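Local structure of divalent ion tolerance protein CutA1 (Ehrlichia chaffeensis, 4IYQ) at residues S26-T31 / Q88-K93; P33-A38 / A54-N59; R40-L45 / I78-T83. The protein belongs to the CutA family of divalent ion tolerance proteins, may bind copper ions and is assembled here as a trimer. All blocks are in the same frame, centred on the assembly; numbering follows the deposited sequence.

Overall arrangement
The three contacts join the helices to one face of a single antiparallel sheet. Contacts 1 and 3 are buried core. Their centres lie about 8 Å apart. Their strands, 25-32 and 69-83, are neighbours in the sheet, linked by Leu28 O to Leu80 N among other backbone bonds. Contact 1 brings in helix 87-97, while contact 3 brings in helix 35-47. Contact 2 uses helix 35-47 again, at its start, against strand 53-66. It is only partly buried and adds an aromatic ring, an exposed serine and a capped helix end. Contacts 1 and 3 rest on aliphatic side chains beside threonine or serine hydroxyls already bonded to their own helices.

Contact 1. Residues S26-T31 / Q88-K93; sequences SLLYTT and QHATNK
Leu28 and Thr91 mark the closest backbone approach of strand 26-31 and helix 88-93, with their CA atoms 8.0 Å apart. The strand runs inside the sheet. It bonds to strand 69-83 through pairs such as Leu28 with Leu80, and to strand 105-108 through pairs such as Tyr29 with Ile106. The helix packs on one face of this sheet. Its own backbone bonds are regular, as in Asn92 N to Gln88 O.

Leu28 carries the strand's side of the contact. Its CB points toward the helix. CG lies beside the backbone N (chi1 -85°), and the CD2 branch makes the touch. CD2 lies 4.1 Å from CB of Ala90, a plain apolar contact. On the neighbouring residue it meets Thr91 OG1 at 3.5 Å, and the two side chains cross at a slant. Ala90 also points its CB toward the strand, and this methyl is all that its side chain brings to CD2.

Thr91 turns its hydroxyl rather than its methyl group to Leu28. OG1 stands beside the backbone N (chi1 -57°) and is hydrogen-bonded to Val87 O, one turn earlier in the helix. Leu28 also packs on Val87 and Ile94 of the same helix, so the leucine lies among several residues of helix 87-97. On the other face of the strand, Tyr29 packs on Phe57 of the second subunit and Leu27 on Ile106 of the third.

The contact is therefore apolar packing with one polar atom within it. The buried Thr91 hydroxyl has its polar partner within its own helix, and toward the strand it offers Leu28 only van der Waals contact.

Contact 2. Residues P33-A38 / A54-N59; sequences PTYEDA and ANIFSN
The CG2 methyl of Ile56 is the centre of this contact. It lies 3.9 Å from Tyr35 CD1 and is about equally near CE1. The two side chains cross at about a right angle, and the methyl meets the ring obliquely. Ser58 adds a second touch at the same ring atom, with its OG 3.7 Å from Tyr35 CD1. The same CG2 of Ile56 also reaches Ala38, whose CB is 4.0 Å away. Ile56 is thus shared between two residues three apart, about one turn of the helix, and its CD1 lies against the backbone carbonyl of Ala38.

Tyr35 leaves the helix to one side, but CG is anti to the backbone N (chi1 175°), which brings the ring over to the strand. Its OH makes a weak hydrogen bond to Thr61 OG1 of the third subunit. Ile56 packs on Val63 of that subunit too.

The start of the helix is capped by Thr34 at the N-cap position. Its OG1 accepts a nearly straight bond from Asp37 N (2.9 Å, 171°). The same hydroxyl donates to Asp37 OD2, which it meets from above the carboxylate plane, 58° out of it.

Residues 54-56 pair with an antiparallel strand of the third subunit, so the sheet continues across the interface. This packing of a capped helix start on an edge strand of the chain's sheet belongs to the ferredoxin-like fold of CutA1, in its trimeric form.

Contact 3. Residues R40-L45 / I78-T83; sequences RISNIL and IILKTT
At about a right angle to each other, Leu45 and Leu80 touch through single methyl groups, with Leu45 CD1 4.0 Å from Leu80 CD1. Here helix 40-45 packs on strand 78-83, in the ferredoxin-like fold of CutA1. The short helix and strand axes run nearly parallel, 8° apart, at a closest distance of 10.4 Å. Both leucines point their CB atoms toward the other segment. Leu80 carries its CG beside the backbone N (chi1 -51°), and from there its CD1 branch meets the helix.

Ser42 lies one helical turn before Leu45 and is nearest Leu80 by backbone. Its CB leaves the helix to one side. The hydroxyl end lies near methyl groups of Ile78 and, more loosely, Leu80. Other residues pack round the pair: Leu45 and Leu80 both pack on Ile94 of helix 87-97 and on Ile51.

The contact is buried and almost wholly aliphatic. The hydroxyl of Ser42 is the exception, and its hydrogen bond goes back to Ala38 O in the preceding turn. Toward the strand the same OG has only methyl neighbours, with Ile78 CG2 at 4.1 Å.

Contact 1. Residues S26-T31 / Q88-K93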
loop_
_atom_site.group_PDB
_atom_site.type_symbol
_atom_site.label_atom_id
_atom_site.label_comp_id
_atom_site.label_asym_id
_atom_site.label_seq_id
_atom_site.Cartn_x
_atom_site.Cartn_y
_atom_site.Cartn_z
ATOM N N SER A 26 2.989 -12.581 4.337
ATOM C CA SER A 26 2.685 -11.305 4.979
ATOM C C SER A 26 3.444 -10.141 4.313
ATOM O O SER A 26 4.515 -10.324 3.725
ATOM C CB SER A 26 3.046 -11.373 6.457
ATOM O OG SER A 26 2.373 -12.434 7.128
ATOM N N LEU A 27 2.890 -8.942 4.396
ATOM C CA LEU A 27 3.589 -7.770 3.898
ATOM C C LEU A 27 4.052 -6.908 5.082
ATOM O O LEU A 27 3.310 -6.707 6.057
ATOM C CB LEU A 27 2.691 -6.960 2.980
ATOM C CG LEU A 27 2.046 -7.671 1.794
ATOM C CD1 LEU A 27 1.173 -6.676 1.046
ATOM C CD2 LEU A 27 3.063 -8.317 0.865
ATOM N N LEU A 28 5.275 -6.402 5.009
ATOM C CA LEU A 28 5.730 -5.432 5.989
ATOM C C LEU A 28 5.960 -4.093 5.311
ATOM O O LEU A 28 6.529 -4.013 4.221
ATOM C CB LEU A 28 7.007 -5.905 6.693
ATOM C CG LEU A 28 6.787 -6.834 7.892
ATOM C CD1 LEU A 28 6.332 -8.210 7.445
ATOM C CD2 LEU A 28 8.023 -6.946 8.759
ATOM N N TYR A 29 5.535 -3.040 5.991
ATOM C CA TYR A 29 5.679 -1.684 5.500
ATOM C C TYR A 29 6.496 -0.851 6.480
ATOM O O TYR A 29 6.239 -0.873 7.681
ATOM C CB TYR A 29 4.289 -1.079 5.287
ATOM C CG TYR A 29 4.245 0.358 4.838
ATOM C CD1 TYR A 29 4.176 0.674 3.490
ATOM C CD2 TYR A 29 4.226 1.405 5.765
ATOM C CE1 TYR A 29 4.100 1.987 3.059
ATOM C CE2 TYR A 29 4.158 2.733 5.347
ATOM C CZ TYR A 29 4.092 3.014 3.982
ATOM O OH TYR A 29 4.017 4.311 3.525
ATOM N N THR A 30 7.469 -0.104 5.963
ATOM C CA THR A 30 8.272 0.785 6.799
ATOM C C THR A 30 8.738 1.974 5.954
ATOM O O THR A 30 8.667 1.952 4.717
ATOM C CB THR A 30 9.511 0.047 7.431
ATOM O OG1 THR A 30 10.089 0.833 8.478
ATOM C CG2 THR A 30 10.588 -0.247 6.384
ATOM N N THR A 31 9.206 3.021 6.622
ATOM C CA THR A 31 9.737 4.173 5.901
ATOM C C THR A 31 11.166 4.495 6.377
ATOM O O THR A 31 11.537 4.172 7.490
ATOM C CB THR A 31 8.815 5.404 6.073
ATOM O OG1 THR A 31 8.743 5.741 7.461
ATOM C CG2 THR A 31 7.418 5.098 5.594
ATOM N N GLN A 88 7.484 -11.606 12.960
ATOM C CA GLN A 88 8.026 -11.100 14.196
ATOM C C GLN A 88 9.579 -11.009 14.107
ATOM O O GLN A 88 10.173 -10.001 14.500
ATOM C CB GLN A 88 7.569 -11.978 15.355
ATOM C CG GLN A 88 7.493 -11.209 16.640
ATOM C CD GLN A 88 6.529 -10.036 16.515
ATOM O OE1 GLN A 88 5.330 -10.222 16.279
ATOM N NE2 GLN A 88 7.057 -8.820 16.640
ATOM N N HIS A 89 10.230 -12.037 13.556
ATOM C CA HIS A 89 11.690 -12.023 13.427
ATOM C C HIS A 89 12.126 -10.864 12.518
ATOM O O HIS A 89 13.089 -10.158 12.823
ATOM C CB HIS A 89 12.216 -13.357 12.871
ATOM C CG HIS A 89 12.184 -14.485 13.858
ATOM N ND1 HIS A 89 12.479 -14.319 15.197
ATOM C CD2 HIS A 89 11.855 -15.793 13.708
ATOM C CE1 HIS A 89 12.352 -15.478 15.823
ATOM N NE2 HIS A 89 11.970 -16.386 14.943
ATOM N N ALA A 90 11.414 -10.669 11.408
ATOM C CA ALA A 90 11.732 -9.577 10.486
ATOM C C ALA A 90 11.471 -8.206 11.121
ATOM O O ALA A 90 12.259 -7.289 10.939
ATOM C CB ALA A 90 10.956 -9.718 9.181
ATOM N N THR A 91 10.374 -8.059 11.859
ATOM C CA THR A 91 10.117 -6.795 12.546
ATOM C C THR A 91 11.212 -6.475 13.593
ATOM O O THR A 91 11.746 -5.358 13.636
ATOM C CB THR A 91 8.752 -6.813 13.247
ATOM O OG1 THR A 91 7.738 -7.089 12.288
ATOM C CG2 THR A 91 8.466 -5.482 13.916
ATOM N N ASN A 92 11.568 -7.465 14.405
ATOM C CA ASN A 92 12.606 -7.281 15.409
ATOM C C ASN A 92 13.903 -6.878 14.755
ATOM O O ASN A 92 14.646 -6.047 15.297
ATOM C CB ASN A 92 12.827 -8.546 16.233
ATOM C CG ASN A 92 11.656 -8.869 17.105
ATOM O OD1 ASN A 92 10.806 -8.014 17.365
ATOM N ND2 ASN A 92 11.599 -10.107 17.581
ATOM N N LYS A 93 14.185 -7.485 13.602
ATOM C CA LYS A 93 15.428 -7.198 12.905
ATOM C C LYS A 93 15.426 -5.766 12.360
ATOM O O LYS A 93 16.404 -5.029 12.527
ATOM C CB LYS A 93 15.639 -8.193 11.775
ATOM C CG LYS A 93 16.949 -8.042 11.056
ATOM C CD LYS A 93 18.082 -8.340 11.967
ATOM C CE LYS A 93 19.342 -8.501 11.173
ATOM N NZ LYS A 93 20.494 -8.816 12.045
#

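Contact 2. Residues P33-A38 / A54-N59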
loop_
_atom_site.group_PDB
_atom_site.type_symbol
_atom_site.label_atom_id
_atom_site.label_comp_id
_atom_site.label_asym_id
_atom_site.label_seq_id
_atom_site.Cartn_x
_atom_site.Cartn_y
_atom_site.Cartn_z
ATOM N N PRO A 33 14.654 7.511 6.033
ATOM C CA PRO A 33 14.982 8.883 5.633
ATOM C C PRO A 33 15.611 8.989 4.240
ATOM O O PRO A 33 15.400 9.990 3.569
ATOM C CB PRO A 33 15.964 9.342 6.721
ATOM C CG PRO A 33 16.468 8.101 7.356
ATOM C CD PRO A 33 15.357 7.106 7.263
ATOM N N THR A 34 16.369 7.988 3.807
ATOM C CA THR A 34 16.996 8.046 2.495
ATOM C C THR A 34 16.744 6.769 1.707
ATOM O O THR A 34 16.338 5.755 2.275
ATOM C CB THR A 34 18.505 8.221 2.604
ATOM O OG1 THR A 34 19.113 6.938 2.848
ATOM C CG2 THR A 34 18.854 9.211 3.725
ATOM N N TYR A 35 17.013 6.808 0.405
ATOM C CA TYR A 35 16.983 5.594 -0.405
ATOM C C TYR A 35 18.023 4.575 0.066
ATOM O O TYR A 35 17.735 3.381 0.135
ATOM C CB TYR A 35 17.204 5.920 -1.890
ATOM C CG TYR A 35 17.299 4.690 -2.767
ATOM C CD1 TYR A 35 16.144 4.042 -3.221
ATOM C CD2 TYR A 35 18.536 4.171 -3.143
ATOM C CE1 TYR A 35 16.225 2.905 -4.017
ATOM C CE2 TYR A 35 18.625 3.033 -3.933
ATOM C CZ TYR A 35 17.465 2.409 -4.366
ATOM O OH TYR A 35 17.545 1.290 -5.155
ATOM N N GLU A 36 19.225 5.046 0.389
ATOM C CA GLU A 36 20.315 4.162 0.801
ATOM C C GLU A 36 19.931 3.354 2.036
ATOM O O GLU A 36 20.183 2.153 2.098
ATOM C CB GLU A 36 21.601 4.966 1.066
ATOM N N ASP A 37 19.285 4.004 2.999
ATOM C CA ASP A 37 18.790 3.314 4.184
ATOM C C ASP A 37 17.826 2.181 3.818
ATOM O O ASP A 37 17.892 1.090 4.400
ATOM C CB ASP A 37 18.093 4.298 5.125
ATOM C CG ASP A 37 19.069 5.223 5.834
ATOM O OD1 ASP A 37 20.010 4.728 6.494
ATOM O OD2 ASP A 37 18.888 6.454 5.731
ATOM N N ALA A 38 16.936 2.447 2.859
ATOM C CA ALA A 38 15.947 1.455 2.425
ATOM C C ALA A 38 16.616 0.278 1.718
ATOM O O ALA A 38 16.257 -0.882 1.928
ATOM C CB ALA A 38 14.917 2.091 1.522
ATOM N N ALA A 54 11.785 -6.784 -1.730
ATOM C CA ALA A 54 11.411 -5.466 -1.263
ATOM C C ALA A 54 10.988 -4.596 -2.434
ATOM O O ALA A 54 11.630 -4.604 -3.489
ATOM C CB ALA A 54 12.580 -4.813 -0.518
ATOM N N ASN A 55 9.921 -3.835 -2.243
ATOM C CA ASN A 55 9.565 -2.795 -3.201
ATOM C C ASN A 55 9.832 -1.434 -2.579
ATOM O O ASN A 55 9.231 -1.078 -1.565
ATOM C CB ASN A 55 8.096 -2.912 -3.639
ATOM C CG ASN A 55 7.824 -4.179 -4.429
ATOM O OD1 ASN A 55 8.737 -4.784 -4.992
ATOM N ND2 ASN A 55 6.572 -4.582 -4.476
ATOM N N ILE A 56 10.749 -0.683 -3.177
ATOM C CA ILE A 56 11.125 0.599 -2.618
ATOM C C ILE A 56 10.493 1.726 -3.410
ATOM O O ILE A 56 10.670 1.824 -4.627
ATOM C CB ILE A 56 12.654 0.781 -2.577
ATOM C CG1 ILE A 56 13.307 -0.373 -1.812
ATOM C CG2 ILE A 56 12.994 2.110 -1.940
ATOM C CD1 ILE A 56 14.833 -0.424 -1.916
ATOM N N PHE A 57 9.719 2.545 -2.699
ATOM C CA PHE A 57 9.080 3.743 -3.224
ATOM C C PHE A 57 9.869 4.976 -2.759
ATOM O O PHE A 57 10.021 5.212 -1.553
ATOM C CB PHE A 57 7.628 3.851 -2.751
ATOM C CG PHE A 57 6.757 2.672 -3.114
ATOM C CD1 PHE A 57 6.951 1.425 -2.515
ATOM C CD2 PHE A 57 5.702 2.822 -4.029
ATOM C CE1 PHE A 57 6.135 0.351 -2.842
ATOM C CE2 PHE A 57 4.889 1.756 -4.364
ATOM C CZ PHE A 57 5.098 0.515 -3.771
ATOM N N SER A 58 10.366 5.759 -3.710
ATOM C CA SER A 58 11.165 6.955 -3.413
ATOM C C SER A 58 10.359 8.258 -3.372
ATOM O O SER A 58 9.224 8.316 -3.850
ATOM C CB SER A 58 12.278 7.077 -4.439
ATOM O OG SER A 58 13.152 5.982 -4.292
ATOM N N ASN A 59 10.963 9.303 -2.810
ATOM C CA ASN A 59 10.374 10.646 -2.807
ATOM C C ASN A 59 8.932 10.641 -2.327
ATOM O O ASN A 59 8.036 11.160 -2.987
ATOM C CB ASN A 59 10.446 11.300 -4.197
#

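Contact 3. Residues R40-L45 / I78-T83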
loop_
_atom_site.group_PDB
_atom_site.type_symbol
_atom_site.label_atom_id
_atom_site.label_comp_id
_atom_site.label_asym_id
_atom_site.label_seq_id
_atom_site.Cartn_x
_atom_site.Cartn_y
_atom_site.Cartn_z
ATOM N N ARG A 40 19.661 -0.687 2.166
ATOM C CA ARG A 40 20.438 -1.382 3.172
ATOM C C ARG A 40 19.565 -2.355 3.973
ATOM O O ARG A 40 19.931 -3.506 4.187
ATOM C CB ARG A 40 21.119 -0.371 4.095
ATOM C CG ARG A 40 21.744 -0.980 5.342
ATOM C CD ARG A 40 22.485 0.069 6.172
ATOM N NE ARG A 40 23.039 -0.531 7.381
ATOM C CZ ARG A 40 22.399 -0.642 8.539
ATOM N NH1 ARG A 40 21.159 -0.169 8.685
ATOM N NH2 ARG A 40 23.016 -1.223 9.560
ATOM N N ILE A 41 18.409 -1.888 4.414
ATOM C CA ILE A 41 17.497 -2.736 5.158
ATOM C C ILE A 41 17.034 -3.917 4.299
ATOM O O ILE A 41 17.013 -5.077 4.738
ATOM C CB ILE A 41 16.298 -1.918 5.648
ATOM C CG1 ILE A 41 16.745 -1.012 6.790
ATOM C CG2 ILE A 41 15.197 -2.824 6.109
ATOM C CD1 ILE A 41 15.717 -0.005 7.203
ATOM N N SER A 42 16.688 -3.598 3.058
ATOM C CA SER A 42 16.251 -4.585 2.097
ATOM C C SER A 42 17.323 -5.654 1.963
ATOM O O SER A 42 17.066 -6.853 2.101
ATOM C CB SER A 42 15.985 -3.911 0.756
ATOM O OG SER A 42 14.904 -3.000 0.866
ATOM N N ASN A 43 18.540 -5.184 1.718
ATOM C CA ASN A 43 19.717 -6.024 1.646
ATOM C C ASN A 43 19.953 -6.945 2.837
ATOM O O ASN A 43 20.061 -8.154 2.662
ATOM C CB ASN A 43 20.936 -5.135 1.456
ATOM C CG ASN A 43 21.780 -5.579 0.320
ATOM O OD1 ASN A 43 21.490 -5.264 -0.829
ATOM N ND2 ASN A 43 22.827 -6.334 0.615
ATOM N N ILE A 44 20.030 -6.364 4.037
ATOM C CA ILE A 44 20.274 -7.113 5.263
ATOM C C ILE A 44 19.197 -8.182 5.496
ATOM O O ILE A 44 19.515 -9.322 5.838
ATOM C CB ILE A 44 20.378 -6.164 6.499
ATOM C CG1 ILE A 44 21.702 -5.381 6.455
ATOM C CG2 ILE A 44 20.312 -6.954 7.807
ATOM C CD1 ILE A 44 21.756 -4.137 7.361
ATOM N N LEU A 45 17.937 -7.831 5.277
ATOM C CA LEU A 45 16.864 -8.803 5.429
ATOM C C LEU A 45 16.956 -9.929 4.396
ATOM O O LEU A 45 16.713 -11.098 4.715
ATOM C CB LEU A 45 15.507 -8.121 5.321
ATOM C CG LEU A 45 15.173 -7.136 6.441
ATOM C CD1 LEU A 45 13.903 -6.355 6.064
ATOM C CD2 LEU A 45 15.041 -7.843 7.769
ATOM N N ILE A 78 8.904 1.272 2.022
ATOM C CA ILE A 78 9.214 -0.068 1.557
ATOM C C ILE A 78 8.095 -1.036 1.851
ATOM O O ILE A 78 7.539 -1.029 2.943
ATOM C CB ILE A 78 10.478 -0.657 2.195
ATOM C CG1 ILE A 78 11.525 0.409 2.502
ATOM C CG2 ILE A 78 11.034 -1.763 1.303
ATOM C CD1 ILE A 78 12.674 -0.146 3.312
ATOM N N ILE A 79 7.768 -1.861 0.866
ATOM C CA ILE A 79 6.943 -3.028 1.090
ATOM C C ILE A 79 7.843 -4.255 1.035
ATOM O O ILE A 79 8.545 -4.489 0.053
ATOM C CB ILE A 79 5.820 -3.151 0.051
ATOM C CG1 ILE A 79 4.840 -1.991 0.199
ATOM C CG2 ILE A 79 5.084 -4.466 0.212
ATOM C CD1 ILE A 79 3.783 -1.962 -0.899
ATOM N N LEU A 80 7.829 -5.022 2.112
ATOM C CA LEU A 80 8.645 -6.208 2.240
ATOM C C LEU A 80 7.743 -7.431 2.225
ATOM O O LEU A 80 6.653 -7.403 2.808
ATOM C CB LEU A 80 9.456 -6.141 3.526
ATOM C CG LEU A 80 10.210 -4.817 3.655
ATOM C CD1 LEU A 80 10.498 -4.462 5.114
ATOM C CD2 LEU A 80 11.493 -4.891 2.858
ATOM N N LYS A 81 8.153 -8.483 1.523
ATOM C CA LYS A 81 7.329 -9.684 1.448
ATOM C C LYS A 81 7.986 -10.901 2.078
ATOM O O LYS A 81 9.120 -11.258 1.750
ATOM C CB LYS A 81 6.961 -9.979 -0.009
ATOM C CG LYS A 81 6.603 -8.722 -0.790
ATOM C CD LYS A 81 5.792 -9.041 -2.019
ATOM C CE LYS A 81 5.889 -7.907 -3.029
ATOM N NZ LYS A 81 7.170 -7.983 -3.799
ATOM N N THR A 82 7.248 -11.565 2.961
ATOM C CA THR A 82 7.761 -12.759 3.625
ATOM C C THR A 82 6.628 -13.737 4.001
ATOM O O THR A 82 5.491 -13.541 3.616
ATOM C CB THR A 82 8.587 -12.376 4.878
ATOM O OG1 THR A 82 9.209 -13.550 5.399
ATOM C CG2 THR A 82 7.718 -11.735 5.960
ATOM N N THR A 83 6.946 -14.801 4.729
ATOM C CA THR A 83 5.906 -15.703 5.217
ATOM C C THR A 83 5.523 -15.294 6.637
ATOM O O THR A 83 6.328 -14.670 7.353
ATOM C CB THR A 83 6.350 -17.195 5.199
ATOM O OG1 THR A 83 7.541 -17.357 5.976
ATOM C CG2 THR A 83 6.602 -17.691 3.771
#